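Local coordinates for putative thioesterase (Novosphingobium aromaticivorans, PDB 3CJY), which is a putative thioesterase of double hotdog fold that probably hydrolyses acyl-CoA thioesters and that binds calcium in the crystal, at residues Thr20-Ala26 against Thr67-Ser71; Val57-Phe63 against Leu205-Ile211; Leu166-Arg170 against Met183-Phe187. One frame throughout, in Å; residues are numbered along the deposited sequence. Where two conformers were deposited one is given.

Contact 1 of 3, residues Thr20-Ala26 against Thr67-Ser71; sequences TVGPDLA and TPLGS
V21 is joined to the loop 67-71 through both ends of its backbone: its N donates to S71 O at 2.8 Å in a nearly straight bond. Its O receives G70 N at 2.6 Å in a bent one (137°). G70 is the third residue of a type II turn from P68 to S71. Its positive phi of 92° would jam a side chain against the preceding carbonyl, which is why glycine suits the place. S71 N donates to P68 O and closes the turn; S71 OG approaches the same oxygen very closely. L69 reaches back across the contact: with CG anti to the backbone N (chi1 175°), its CD1 presses on the bend at G22 and P23, 3.3 Å from P23 N and 4.0 Å from A26 CB. The branched V21 turns inward, CG2 meeting T67 CG2 at 4.0 Å. L35 of strand 34-35 touches both V21 and T67. Here two loops of the N-terminal hotdog region carry on the antiparallel pairing of strands 16-20 and 72-79 just past their ends, finishing in a type II beta turn with glycine at its third residue.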
ATOM      1  N   THR A  20       8.892  21.900 -13.506  1.00 17.92           N
ATOM      2  CA  THR A  20       8.621  21.647 -14.921  1.00 17.14           C
ATOM      3  C   THR A  20       9.173  20.270 -15.249  1.00 17.64           C
ATOM      4  O   THR A  20      10.300  19.928 -14.880  1.00 17.85           O
ATOM      5  CB  THR A  20       9.263  22.704 -15.831  1.00 18.56           C
ATOM      6  OG1 THR A  20       8.793  24.010 -15.440  1.00 18.11           O
ATOM      7  CG2 THR A  20       8.918  22.431 -17.314  1.00 17.79           C
ATOM      8  N   VAL A  21       8.344  19.457 -15.869  1.00 16.82           N
ATOM      9  CA  VAL A  21       8.719  18.074 -16.206  1.00 16.32           C
ATOM     10  C   VAL A  21       9.539  18.056 -17.517  1.00 16.26           C
ATOM     11  O   VAL A  21       9.028  18.338 -18.598  1.00 15.53           O
ATOM     12  CB  VAL A  21       7.476  17.181 -16.345  1.00 16.31           C
ATOM     13  CG1 VAL A  21       7.850  15.742 -16.725  1.00 14.79           C
ATOM     14  CG2 VAL A  21       6.607  17.205 -15.041  1.00 14.90           C
ATOM     15  N   GLY A  22      10.803  17.697 -17.363  1.00 16.87           N
ATOM     16  CA  GLY A  22      11.744  17.563 -18.472  1.00 16.67           C
ATOM     17  C   GLY A  22      12.003  16.094 -18.790  1.00 15.77           C
ATOM     18  O   GLY A  22      11.498  15.217 -18.096  1.00 15.85           O
ATOM     19  N   PRO A  23      12.752  15.816 -19.870  1.00 14.58           N
ATOM     20  CA  PRO A  23      12.960  14.446 -20.325  1.00 15.63           C
ATOM     21  C   PRO A  23      13.545  13.533 -19.262  1.00 15.34           C
ATOM     22  O   PRO A  23      13.271  12.318 -19.252  1.00 15.35           O
ATOM     23  CB  PRO A  23      13.931  14.621 -21.498  1.00 14.66           C
ATOM     24  CG  PRO A  23      13.593  15.949 -22.044  1.00 15.10           C
ATOM     25  CD  PRO A  23      13.184  16.806 -20.880  1.00 16.03           C
ATOM     26  N   ASP A  24      14.299  14.111 -18.334  0.50 16.34           N
ATOM     27  CA  ASP A  24      14.979  13.315 -17.292  0.50 16.99           C
ATOM     28  C   ASP A  24      14.033  12.635 -16.328  0.50 16.90           C
ATOM     29  O   ASP A  24      14.385  11.635 -15.674  0.50 16.46           O
ATOM     30  CB  ASP A  24      15.953  14.173 -16.473  0.50 18.39           C
ATOM     31  CG  ASP A  24      15.272  15.359 -15.808  0.50 20.77           C
ATOM     32  OD1 ASP A  24      14.536  16.092 -16.490  0.50 24.95           O
ATOM     33  OD2 ASP A  24      15.519  15.598 -14.605  0.50 28.02           O
ATOM     34  N   LEU A  25      12.829  13.170 -16.259  1.00 15.90           N
ATOM     35  CA  LEU A  25      11.805  12.645 -15.329  1.00 17.01           C
ATOM     36  C   LEU A  25      10.670  11.938 -16.087  1.00 16.44           C
ATOM     37  O   LEU A  25       9.660  11.556 -15.487  1.00 15.86           O
ATOM     38  CB  LEU A  25      11.207  13.750 -14.445  1.00 17.57           C
ATOM     39  CG  LEU A  25      12.106  14.368 -13.375  1.00 18.94           C
ATOM     40  CD1 LEU A  25      11.318  15.365 -12.511  1.00 23.51           C
ATOM     41  CD2 LEU A  25      12.738  13.311 -12.517  1.00 21.31           C
ATOM     42  N   ALA A  26      10.850  11.808 -17.401  1.00 15.02           N
ATOM     43  CA  ALA A  26       9.819  11.224 -18.254  1.00 14.84           C
ATOM     44  C   ALA A  26      10.062   9.797 -18.699  1.00 14.64           C
ATOM     45  O   ALA A  26      11.190   9.385 -18.968  1.00 14.42           O
ATOM     46  CB  ALA A  26       9.481  12.151 -19.489  1.00 14.55           C
ATOM     47  N   THR A  67       0.565  13.474 -16.632  1.00 20.02           N
ATOM     48  CA  THR A  67       1.325  14.721 -16.673  1.00 19.24           C
ATOM     49  C   THR A  67       2.299  14.645 -17.867  1.00 19.04           C
ATOM     50  O   THR A  67       3.333  14.010 -17.799  1.00 18.34           O
ATOM     51  CB  THR A  67       2.088  14.986 -15.388  1.00 19.45           C
ATOM     52  OG1 THR A  67       1.164  14.914 -14.304  1.00 19.10           O
ATOM     53  CG2 THR A  67       2.762  16.372 -15.410  1.00 18.38           C
ATOM     54  N   PRO A  68       1.927  15.264 -18.979  1.00 18.30           N
ATOM     55  CA  PRO A  68       2.780  15.218 -20.138  1.00 18.01           C
ATOM     56  C   PRO A  68       4.140  15.838 -19.930  1.00 17.90           C
ATOM     57  O   PRO A  68       4.331  16.763 -19.123  1.00 17.19           O
ATOM     58  CB  PRO A  68       2.004  16.053 -21.173  1.00 19.61           C
ATOM     59  CG  PRO A  68       0.606  16.155 -20.638  1.00 19.35           C
ATOM     60  CD  PRO A  68       0.752  16.119 -19.174  1.00 18.86           C
ATOM     61  N   LEU A  69       5.111  15.310 -20.658  1.00 16.57           N
ATOM     62  CA  LEU A  69       6.426  15.952 -20.712  1.00 16.17           C
ATOM     63  C   LEU A  69       6.253  17.436 -21.001  1.00 15.62           C
ATOM     64  O   LEU A  69       5.481  17.836 -21.877  1.00 15.65           O
ATOM     65  CB  LEU A  69       7.254  15.359 -21.846  1.00 16.24           C
ATOM     66  CG  LEU A  69       8.618  15.927 -22.179  1.00 15.98           C
ATOM     67  CD1 LEU A  69       9.644  15.806 -21.022  1.00 16.97           C
ATOM     68  CD2 LEU A  69       9.124  15.195 -23.444  1.00 18.15           C
ATOM     69  N   GLY A  70       6.988  18.242 -20.258  1.00 17.03           N
ATOM     70  CA  GLY A  70       6.976  19.668 -20.442  1.00 18.07           C
ATOM     71  C   GLY A  70       5.972  20.446 -19.599  1.00 18.74           C
ATOM     72  O   GLY A  70       5.997  21.689 -19.585  1.00 19.03           O
ATOM     73  N   SER A  71       5.068  19.737 -18.931  1.00 18.70           N
ATOM     74  CA  SER A  71       4.086  20.406 -18.064  1.00 19.43           C
ATOM     75  C   SER A  71       4.748  20.982 -16.831  1.00 18.76           C
ATOM     76  O   SER A  71       5.793  20.527 -16.372  1.00 16.97           O
ATOM     77  CB  SER A  71       3.047  19.437 -17.471  1.00 19.56           C
ATOM     78  OG  SER A  71       2.593  18.422 -18.343  1.00 23.48           O
TER

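Contact 2 of 3, residues Val57-Phe63 against Leu205-Ile211; sequences VQGSLQF and LDNSLRI
Q58 and R210 are laid side by side by different torsions: Q58 CG sits in the crowded position between backbone N and carbonyl carbon (chi1 66°), whereas R210 CG is anti to its carbonyl carbon and the chain then runs extended. Amide and guanidinium are only 18° from parallel, with OE1 3.8 Å from NH1, too far for a bond. F63 CG lies beside its own N, which swings the ring across to the other strand; the N207 amide, turned 79° from it, brings ND2 to the ring edge, 3.7 Å from CE2. ND2 also donates to D206 O at 2.8 Å, an acceptor in the amide plane. The two strands form an antiparallel ladder, with G59 and L209 bonded both ways (G59 N to L209 O 2.8 Å) and L61 and N207 likewise (L61 N to N207 O 2.7 Å). One water binds Q58 OE1, G59 O and S208 OG; another lies between Q62 NE2 and, doubtfully close, D206 OD2. The polar side chains suit the dimer interface: R210 forms a salt bridge to D206 of the second subunit, Q62 OE1 accepts from its Q58, Q58 NE2 also bonds S106, and D206 OD1 accepts from S254 N. On the reverse face L61, N207 and L209 lie under helix 37-52, and L209 also touches helix 178-185. Strands 98-107 and 247-256 flank the pair, which thus splices the two hotdog sheets together.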
ATOM      1  N   VAL A  57       7.471   8.400   6.698  1.00 14.48           N
ATOM      2  CA  VAL A  57       7.312   7.010   7.142  1.00 13.48           C
ATOM      3  C   VAL A  57       6.618   6.229   6.046  1.00 14.63           C
ATOM      4  O   VAL A  57       7.011   5.135   5.686  1.00 14.47           O
ATOM      5  CB  VAL A  57       6.519   6.924   8.480  1.00 13.12           C
ATOM      6  CG1 VAL A  57       6.036   5.521   8.808  1.00 14.42           C
ATOM      7  CG2 VAL A  57       7.274   7.589   9.606  1.00 13.73           C
ATOM      8  N   GLN A  58       5.556   6.796   5.479  1.00 14.98           N
ATOM      9  CA  GLN A  58       4.862   6.098   4.394  1.00 15.08           C
ATOM     10  C   GLN A  58       4.045   7.042   3.607  1.00 15.58           C
ATOM     11  O   GLN A  58       3.645   8.079   4.092  1.00 16.26           O
ATOM     12  CB  GLN A  58       3.959   4.952   4.927  1.00 15.73           C
ATOM     13  CG  GLN A  58       2.761   5.321   5.784  1.00 18.26           C
ATOM     14  CD  GLN A  58       1.552   5.783   5.031  1.00 23.40           C
ATOM     15  OE1 GLN A  58       1.305   5.367   3.893  1.00 26.36           O
ATOM     16  NE2 GLN A  58       0.763   6.651   5.676  1.00 20.49           N
ATOM     17  N   GLY A  59       3.755   6.678   2.378  1.00 14.94           N
ATOM     18  CA  GLY A  59       2.849   7.503   1.571  1.00 15.27           C
ATOM     19  C   GLY A  59       2.103   6.670   0.538  1.00 14.86           C
ATOM     20  O   GLY A  59       2.560   5.614   0.109  1.00 14.59           O
ATOM     21  N   SER A  60       0.905   7.125   0.212  1.00 16.42           N
ATOM     22  CA  SER A  60       0.130   6.507  -0.861  1.00 17.00           C
ATOM     23  C   SER A  60      -0.317   7.598  -1.782  1.00 16.94           C
ATOM     24  O   SER A  60      -0.702   8.673  -1.328  1.00 17.49           O
ATOM     25  CB  SER A  60      -1.086   5.726  -0.345  1.00 18.46           C
ATOM     26  OG  SER A  60      -0.672   4.640   0.496  1.00 27.02           O
ATOM     27  N   LEU A  61      -0.259   7.321  -3.080  1.00 15.12           N
ATOM     28  CA  LEU A  61      -0.641   8.326  -4.088  1.00 15.02           C
ATOM     29  C   LEU A  61      -1.504   7.655  -5.142  1.00 14.85           C
ATOM     30  O   LEU A  61      -1.173   6.554  -5.595  1.00 14.67           O
ATOM     31  CB  LEU A  61       0.638   8.908  -4.682  1.00 14.84           C
ATOM     32  CG  LEU A  61       0.662   9.994  -5.769  1.00 15.79           C
ATOM     33  CD1 LEU A  61       1.983  10.713  -5.735  1.00 17.37           C
ATOM     34  CD2 LEU A  61       0.414   9.381  -7.149  1.00 19.21           C
ATOM     35  N   GLN A  62      -2.612   8.317  -5.475  1.00 15.42           N
ATOM     36  CA  GLN A  62      -3.571   7.843  -6.485  1.00 16.32           C
ATOM     37  C   GLN A  62      -3.402   8.660  -7.730  1.00 15.35           C
ATOM     38  O   GLN A  62      -3.367   9.876  -7.655  1.00 13.89           O
ATOM     39  CB  GLN A  62      -5.027   8.012  -5.998  1.00 17.52           C
ATOM     40  CG  GLN A  62      -5.223   7.575  -4.571  1.00 23.32           C
ATOM     41  CD  GLN A  62      -4.945   6.075  -4.368  1.00 30.04           C
ATOM     42  OE1 GLN A  62      -5.472   5.234  -5.119  1.00 34.61           O
ATOM     43  NE2 GLN A  62      -4.135   5.734  -3.331  1.00 32.56           N
ATOM     44  N   PHE A  63      -3.227   8.000  -8.872  1.00 15.42           N
ATOM     45  CA  PHE A  63      -3.056   8.708 -10.145  1.00 17.05           C
ATOM     46  C   PHE A  63      -4.416   8.940 -10.779  1.00 17.75           C
ATOM     47  O   PHE A  63      -5.162   7.982 -11.040  1.00 18.19           O
ATOM     48  CB  PHE A  63      -2.172   7.933 -11.126  1.00 16.38           C
ATOM     49  CG  PHE A  63      -0.747   7.739 -10.658  1.00 16.77           C
ATOM     50  CD1 PHE A  63       0.123   8.825 -10.614  1.00 19.03           C
ATOM     51  CD2 PHE A  63      -0.291   6.500 -10.281  1.00 16.44           C
ATOM     52  CE1 PHE A  63       1.419   8.676 -10.191  1.00 21.08           C
ATOM     53  CE2 PHE A  63       1.009   6.337  -9.859  1.00 17.88           C
ATOM     54  CZ  PHE A  63       1.858   7.417  -9.810  1.00 18.30           C
ATOM     55  N   LEU A 205      -2.219   2.511 -11.246  1.00 16.37           N
ATOM     56  CA  LEU A 205      -3.378   3.207 -10.716  1.00 16.39           C
ATOM     57  C   LEU A 205      -2.990   4.074  -9.510  1.00 16.29           C
ATOM     58  O   LEU A 205      -3.618   5.054  -9.156  1.00 15.67           O
ATOM     59  CB  LEU A 205      -4.448   2.207 -10.229  1.00 16.55           C
ATOM     60  CG  LEU A 205      -5.080   1.353 -11.296  1.00 18.83           C
ATOM     61  CD1 LEU A 205      -6.176   0.560 -10.598  1.00 20.45           C
ATOM     62  CD2 LEU A 205      -5.660   2.233 -12.346  1.00 23.12           C
ATOM     63  N   ASP A 206      -1.922   3.650  -8.884  1.00 14.16           N
ATOM     64  CA  ASP A 206      -1.423   4.251  -7.646  1.00 15.76           C
ATOM     65  C   ASP A 206       0.017   3.813  -7.392  1.00 16.37           C
ATOM     66  O   ASP A 206       0.588   3.015  -8.133  1.00 16.48           O
ATOM     67  CB  ASP A 206      -2.258   3.813  -6.464  1.00 15.83           C
ATOM     68  CG  ASP A 206      -1.997   2.333  -6.061  1.00 20.40           C
ATOM     69  OD1 ASP A 206      -2.201   1.464  -6.913  1.00 21.82           O
ATOM     70  OD2 ASP A 206      -1.584   2.074  -4.890  1.00 25.40           O
ATOM     71  N   ASN A 207       0.593   4.427  -6.359  1.00 15.82           N
ATOM     72  CA  ASN A 207       1.906   4.089  -5.808  1.00 16.14           C
ATOM     73  C   ASN A 207       1.781   4.162  -4.268  1.00 16.88           C
ATOM     74  O   ASN A 207       1.172   5.084  -3.713  1.00 15.99           O
ATOM     75  CB  ASN A 207       3.042   5.060  -6.188  1.00 16.31           C
ATOM     76  CG  ASN A 207       3.821   4.688  -7.471  1.00 17.65           C
ATOM     77  OD1 ASN A 207       4.928   5.225  -7.701  1.00 17.99           O
ATOM     78  ND2 ASN A 207       3.261   3.818  -8.311  1.00 16.61           N
ATOM     79  N   SER A 208       2.367   3.174  -3.610  0.50 16.31           N
ATOM     80  CA  SER A 208       2.467   3.135  -2.145  0.50 16.65           C
ATOM     81  C   SER A 208       3.917   2.877  -1.816  0.50 16.16           C
ATOM     82  O   SER A 208       4.570   2.060  -2.468  0.50 14.82           O
ATOM     83  CB  SER A 208       1.607   2.022  -1.560  0.50 17.22           C
ATOM     84  OG  SER A 208       1.666   1.982  -0.131  0.50 17.90           O
ATOM     85  N   LEU A 209       4.413   3.576  -0.797  1.00 15.89           N
ATOM     86  CA  LEU A 209       5.831   3.415  -0.308  1.00 15.09           C
ATOM     87  C   LEU A 209       5.877   3.450   1.227  1.00 14.57           C
ATOM     88  O   LEU A 209       5.249   4.326   1.853  1.00 15.31           O
ATOM     89  CB  LEU A 209       6.743   4.512  -0.867  1.00 14.97           C
ATOM     90  CG  LEU A 209       8.239   4.302  -0.720  1.00 15.91           C
ATOM     91  CD1 LEU A 209       8.728   3.183  -1.646  1.00 14.95           C
ATOM     92  CD2 LEU A 209       9.028   5.603  -0.931  1.00 17.03           C
ATOM     93  N   ARG A 210       6.609   2.497   1.806  1.00 14.75           N
ATOM     94  CA  ARG A 210       6.819   2.454   3.253  1.00 15.87           C
ATOM     95  C   ARG A 210       8.328   2.431   3.482  1.00 15.29           C
ATOM     96  O   ARG A 210       8.999   1.468   3.131  1.00 15.06           O
ATOM     97  CB  ARG A 210       6.142   1.212   3.860  1.00 16.49           C
ATOM     98  CG  ARG A 210       4.702   1.170   3.529  1.00 17.45           C
ATOM     99  CD  ARG A 210       3.942   0.009   4.152  1.00 16.94           C
ATOM    100  NE  ARG A 210       2.648  -0.027   3.527  1.00 20.13           N
ATOM    101  CZ  ARG A 210       1.673   0.821   3.825  1.00 17.91           C
ATOM    102  NH1 ARG A 210       1.842   1.674   4.837  1.00 19.44           N
ATOM    103  NH2 ARG A 210       0.516   0.768   3.159  1.00 22.40           N
ATOM    104  N   ILE A 211       8.852   3.487   4.103  1.00 14.75           N
ATOM    105  CA  ILE A 211      10.294   3.602   4.263  1.00 14.51           C
ATOM    106  C   ILE A 211      10.730   3.239   5.663  1.00 15.12           C
ATOM    107  O   ILE A 211      10.180   3.775   6.635  1.00 15.52           O
ATOM    108  CB  ILE A 211      10.759   5.041   3.986  1.00 14.99           C
ATOM    109  CG1 ILE A 211      10.372   5.423   2.548  1.00 13.65           C
ATOM    110  CG2 ILE A 211      12.289   5.194   4.249  1.00 16.32           C
ATOM    111  CD1 ILE A 211      10.646   6.890   2.227  1.00 19.47           C
TER
HETATM  112  O   HOH W   1       1.912   3.565   2.089  1.00 30.84           O
HETATM  113  O   HOH W   2      -2.815   3.318  -3.176  1.00 37.71           O

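Contact 3 of 3, residues Leu166-Arg170 against Met183-Phe187; sequences LWLRR and MFADF
The rings of F184 and F187 each receive L168 over one face. L168 CB stands over the centre of the F184 ring, 3.9 Å from its centroid and 12° off the normal, while L168 CD1 lies over the F187 ring, also 3.9 Å from the centroid and still closer to the normal, at 5°. Backbone atoms lie in plane at the ring edges: R170 N beside F184, and M183 O beside F187. Both face contacts are CH-pi interactions. L168 can serve two rings because the backbone sets its CB over F184, while chi1 (-56°, CG beside the backbone N) swings the fork onward; CD1 then lies between the rings, 3.6 Å from F184 CD1, and CD2 meets the rim of F187, 3.7 Å from CE2. A leucine suits this place, since its forked end offers one methyl to the middle of a ring and another to its rim. L166 adds a looser touch, CD1 to F187 CD2 at 4.3 Å.

R170 borders the group. Its CG approaches F184 CZ obliquely at 3.9 Å, and the chain, bent at chi3, carries NH1 to within 3.6 Å of CE of the selenomethionine M183, the two side chains crossing at about a right angle. R170 NH2 forms a salt bridge with D172; both CG and the NH1 end take part in the packing. No hydrogen bond links the segments; the contact is held by apolar packing.

Strand 163-170 runs between 149-153 and 220-230 in the C-terminal hotdog region. V151 and C222 on those strands touch L168, and I149 and C220 touch F184, so F184 at the end of helix 178-185 and F187 just after it rest on the concave sheet that wraps hotdog helices.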
ATOM      1  N   LEU A 166      15.996  -7.003  -9.877  1.00 12.36           N
ATOM      2  CA  LEU A 166      16.946  -6.149 -10.584  1.00 12.61           C
ATOM      3  C   LEU A 166      17.857  -5.393  -9.610  1.00 12.92           C
ATOM      4  O   LEU A 166      17.404  -4.938  -8.556  1.00 13.96           O
ATOM      5  CB  LEU A 166      16.146  -5.101 -11.395  1.00 13.60           C
ATOM      6  CG  LEU A 166      15.134  -5.634 -12.383  1.00 13.92           C
ATOM      7  CD1 LEU A 166      14.406  -4.398 -12.993  1.00 12.73           C
ATOM      8  CD2 LEU A 166      15.803  -6.387 -13.459  1.00 14.42           C
ATOM      9  N   TRP A 167      19.122  -5.244  -9.985  1.00 11.63           N
ATOM     10  CA  TRP A 167      20.013  -4.316  -9.324  1.00 11.70           C
ATOM     11  C   TRP A 167      19.860  -2.983 -10.072  1.00 11.99           C
ATOM     12  O   TRP A 167      19.993  -2.903 -11.307  1.00 11.75           O
ATOM     13  CB  TRP A 167      21.481  -4.761  -9.351  1.00 12.61           C
ATOM     14  CG  TRP A 167      21.844  -5.843  -8.414  1.00 11.63           C
ATOM     15  CD1 TRP A 167      22.169  -7.121  -8.740  1.00 12.20           C
ATOM     16  CD2 TRP A 167      21.934  -5.755  -6.996  1.00 11.11           C
ATOM     17  NE1 TRP A 167      22.487  -7.827  -7.619  1.00 13.48           N
ATOM     18  CE2 TRP A 167      22.314  -7.033  -6.522  1.00  8.61           C
ATOM     19  CE3 TRP A 167      21.722  -4.751  -6.076  1.00 12.46           C
ATOM     20  CZ2 TRP A 167      22.533  -7.290  -5.155  1.00 12.90           C
ATOM     21  CZ3 TRP A 167      21.924  -5.014  -4.725  1.00 14.24           C
ATOM     22  CH2 TRP A 167      22.327  -6.258  -4.284  1.00 11.20           C
ATOM     23  N   LEU A 168      19.614  -1.928  -9.314  1.00 12.24           N
ATOM     24  CA  LEU A 168      19.434  -0.583  -9.858  1.00 12.54           C
ATOM     25  C   LEU A 168      20.396   0.401  -9.232  1.00 12.71           C
ATOM     26  O   LEU A 168      20.644   0.365  -8.054  1.00 11.34           O
ATOM     27  CB  LEU A 168      18.014  -0.056  -9.594  1.00 12.87           C
ATOM     28  CG  LEU A 168      16.872  -0.926 -10.102  1.00 13.68           C
ATOM     29  CD1 LEU A 168      15.535  -0.297  -9.603  1.00 14.97           C
ATOM     30  CD2 LEU A 168      16.910  -1.117 -11.611  1.00 14.28           C
ATOM     31  N   ARG A 169      20.950   1.274 -10.054  1.00 14.22           N
ATOM     32  CA  ARG A 169      21.859   2.281  -9.542  1.00 14.51           C
ATOM     33  C   ARG A 169      21.709   3.557 -10.350  1.00 14.93           C
ATOM     34  O   ARG A 169      21.794   3.523 -11.605  1.00 15.64           O
ATOM     35  CB  ARG A 169      23.305   1.804  -9.606  1.00 15.16           C
ATOM     36  CG  ARG A 169      24.233   2.855  -8.969  1.00 18.30           C
ATOM     37  CD  ARG A 169      25.659   2.407  -8.895  1.00 21.75           C
ATOM     38  NE  ARG A 169      26.288   2.109 -10.179  1.00 23.92           N
ATOM     39  CZ  ARG A 169      27.527   1.604 -10.260  1.00 27.87           C
ATOM     40  NH1 ARG A 169      28.217   1.384  -9.149  1.00 29.98           N
ATOM     41  NH2 ARG A 169      28.088   1.309 -11.434  1.00 28.76           N
ATOM     42  N   ARG A 170      21.474   4.654  -9.646  1.00 14.94           N
ATOM     43  CA  ARG A 170      21.427   5.982 -10.296  1.00 15.14           C
ATOM     44  C   ARG A 170      22.808   6.353 -10.809  1.00 14.97           C
ATOM     45  O   ARG A 170      23.816   6.351 -10.056  1.00 14.88           O
ATOM     46  CB  ARG A 170      20.916   7.074  -9.364  1.00 16.08           C
ATOM     47  CG  ARG A 170      19.419   7.005  -9.169  1.00 18.15           C
ATOM     48  CD  ARG A 170      18.935   7.917  -8.168  1.00 21.58           C
ATOM     49  NE  ARG A 170      19.156   9.274  -8.577  1.00 20.57           N
ATOM     50  CZ  ARG A 170      18.440  10.290  -8.108  1.00 23.14           C
ATOM     51  NH1 ARG A 170      17.448  10.066  -7.251  1.00 23.97           N
ATOM     52  NH2 ARG A 170      18.687  11.519  -8.530  1.00 23.36           N
HETATM   53  N   MSE A 183      11.269   6.230  -6.525  1.00 13.03           N
HETATM   54  CA  MSE A 183      11.441   6.051  -7.964  1.00 14.21           C
HETATM   55  C   MSE A 183      11.667   4.553  -8.273  1.00 13.34           C
HETATM   56  O   MSE A 183      11.074   3.997  -9.188  1.00 13.45           O
HETATM   57  CB  MSE A 183      12.539   6.985  -8.480  1.00 14.85           C
HETATM   58  CG  MSE A 183      11.933   8.367  -8.698  1.00 16.13           C
HETATM   59 SE   MSE A 183      13.180   9.758  -9.290  0.75 16.59          SE
HETATM   60  CE  MSE A 183      13.904  10.011  -7.744  1.00 13.77           C
ATOM     61  N   PHE A 184      12.540   3.901  -7.502  1.00 13.31           N
ATOM     62  CA  PHE A 184      12.842   2.500  -7.739  1.00 13.65           C
ATOM     63  C   PHE A 184      11.662   1.562  -7.468  1.00 13.87           C
ATOM     64  O   PHE A 184      11.524   0.488  -8.081  1.00 14.64           O
ATOM     65  CB  PHE A 184      14.066   2.060  -6.924  1.00 13.61           C
ATOM     66  CG  PHE A 184      15.374   2.661  -7.398  1.00 13.07           C
ATOM     67  CD1 PHE A 184      15.515   3.147  -8.698  1.00 13.59           C
ATOM     68  CD2 PHE A 184      16.507   2.583  -6.600  1.00 15.36           C
ATOM     69  CE1 PHE A 184      16.783   3.574  -9.170  1.00 15.98           C
ATOM     70  CE2 PHE A 184      17.756   3.055  -7.053  1.00 14.65           C
ATOM     71  CZ  PHE A 184      17.861   3.573  -8.336  1.00 16.33           C
ATOM     72  N   ALA A 185      10.807   1.964  -6.518  1.00 12.81           N
ATOM     73  CA  ALA A 185       9.590   1.228  -6.187  1.00 13.46           C
ATOM     74  C   ALA A 185       8.655   1.156  -7.406  1.00 15.34           C
ATOM     75  O   ALA A 185       7.917   0.207  -7.579  1.00 17.23           O
ATOM     76  CB  ALA A 185       8.812   1.888  -4.975  1.00 13.56           C
ATOM     77  N   ASP A 186       8.699   2.192  -8.250  1.00 14.76           N
ATOM     78  CA  ASP A 186       7.831   2.243  -9.441  1.00 14.03           C
ATOM     79  C   ASP A 186       8.408   1.546 -10.678  1.00 14.06           C
ATOM     80  O   ASP A 186       8.026   1.842 -11.819  1.00 13.66           O
ATOM     81  CB  ASP A 186       7.410   3.660  -9.737  1.00 13.09           C
ATOM     82  CG  ASP A 186       6.192   3.741 -10.686  1.00 16.00           C
ATOM     83  OD1 ASP A 186       5.253   2.948 -10.535  1.00 15.69           O
ATOM     84  OD2 ASP A 186       6.191   4.607 -11.590  1.00 16.46           O
ATOM     85  N   PHE A 187       9.275   0.571 -10.441  1.00 13.31           N
ATOM     86  CA  PHE A 187       9.724  -0.330 -11.485  1.00 13.63           C
ATOM     87  C   PHE A 187       8.788  -1.571 -11.617  1.00 14.07           C
ATOM     88  O   PHE A 187       8.973  -2.434 -12.460  1.00 14.61           O
ATOM     89  CB  PHE A 187      11.167  -0.765 -11.246  1.00 14.40           C
ATOM     90  CG  PHE A 187      12.193   0.170 -11.822  1.00 13.89           C
ATOM     91  CD1 PHE A 187      12.267   1.491 -11.402  1.00 15.52           C
ATOM     92  CD2 PHE A 187      13.115  -0.301 -12.764  1.00 15.02           C
ATOM     93  CE1 PHE A 187      13.186   2.357 -11.921  1.00 15.02           C
ATOM     94  CE2 PHE A 187      14.076   0.560 -13.283  1.00 15.78           C
ATOM     95  CZ  PHE A 187      14.112   1.890 -12.844  1.00 14.47           C
TER

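Overall arrangement
Contacts 2 and 3 touch directly: N207 ND2 lies 3.1 Å from D186 OD1, probably a hydrogen bond, and L209 CD1 packs on A185 CB at 3.6 Å, so the end of helix 178-185 links the splice between the two sheets to strand 163-170. Their centres are 16 Å apart. Contact 1 is more peripheral, about 20 Å from contact 2 and 19 Å from contact 3 between centres; it does not touch contact 3, though nearest atoms come to about 5 Å. Along the chain contacts 1 and 2 interleave, 57-63 falling between 20-26 and 67-71, while contact 3 lies wholly between 57-63 and 205-211. All three lie away from the calcium site of D14 and T51.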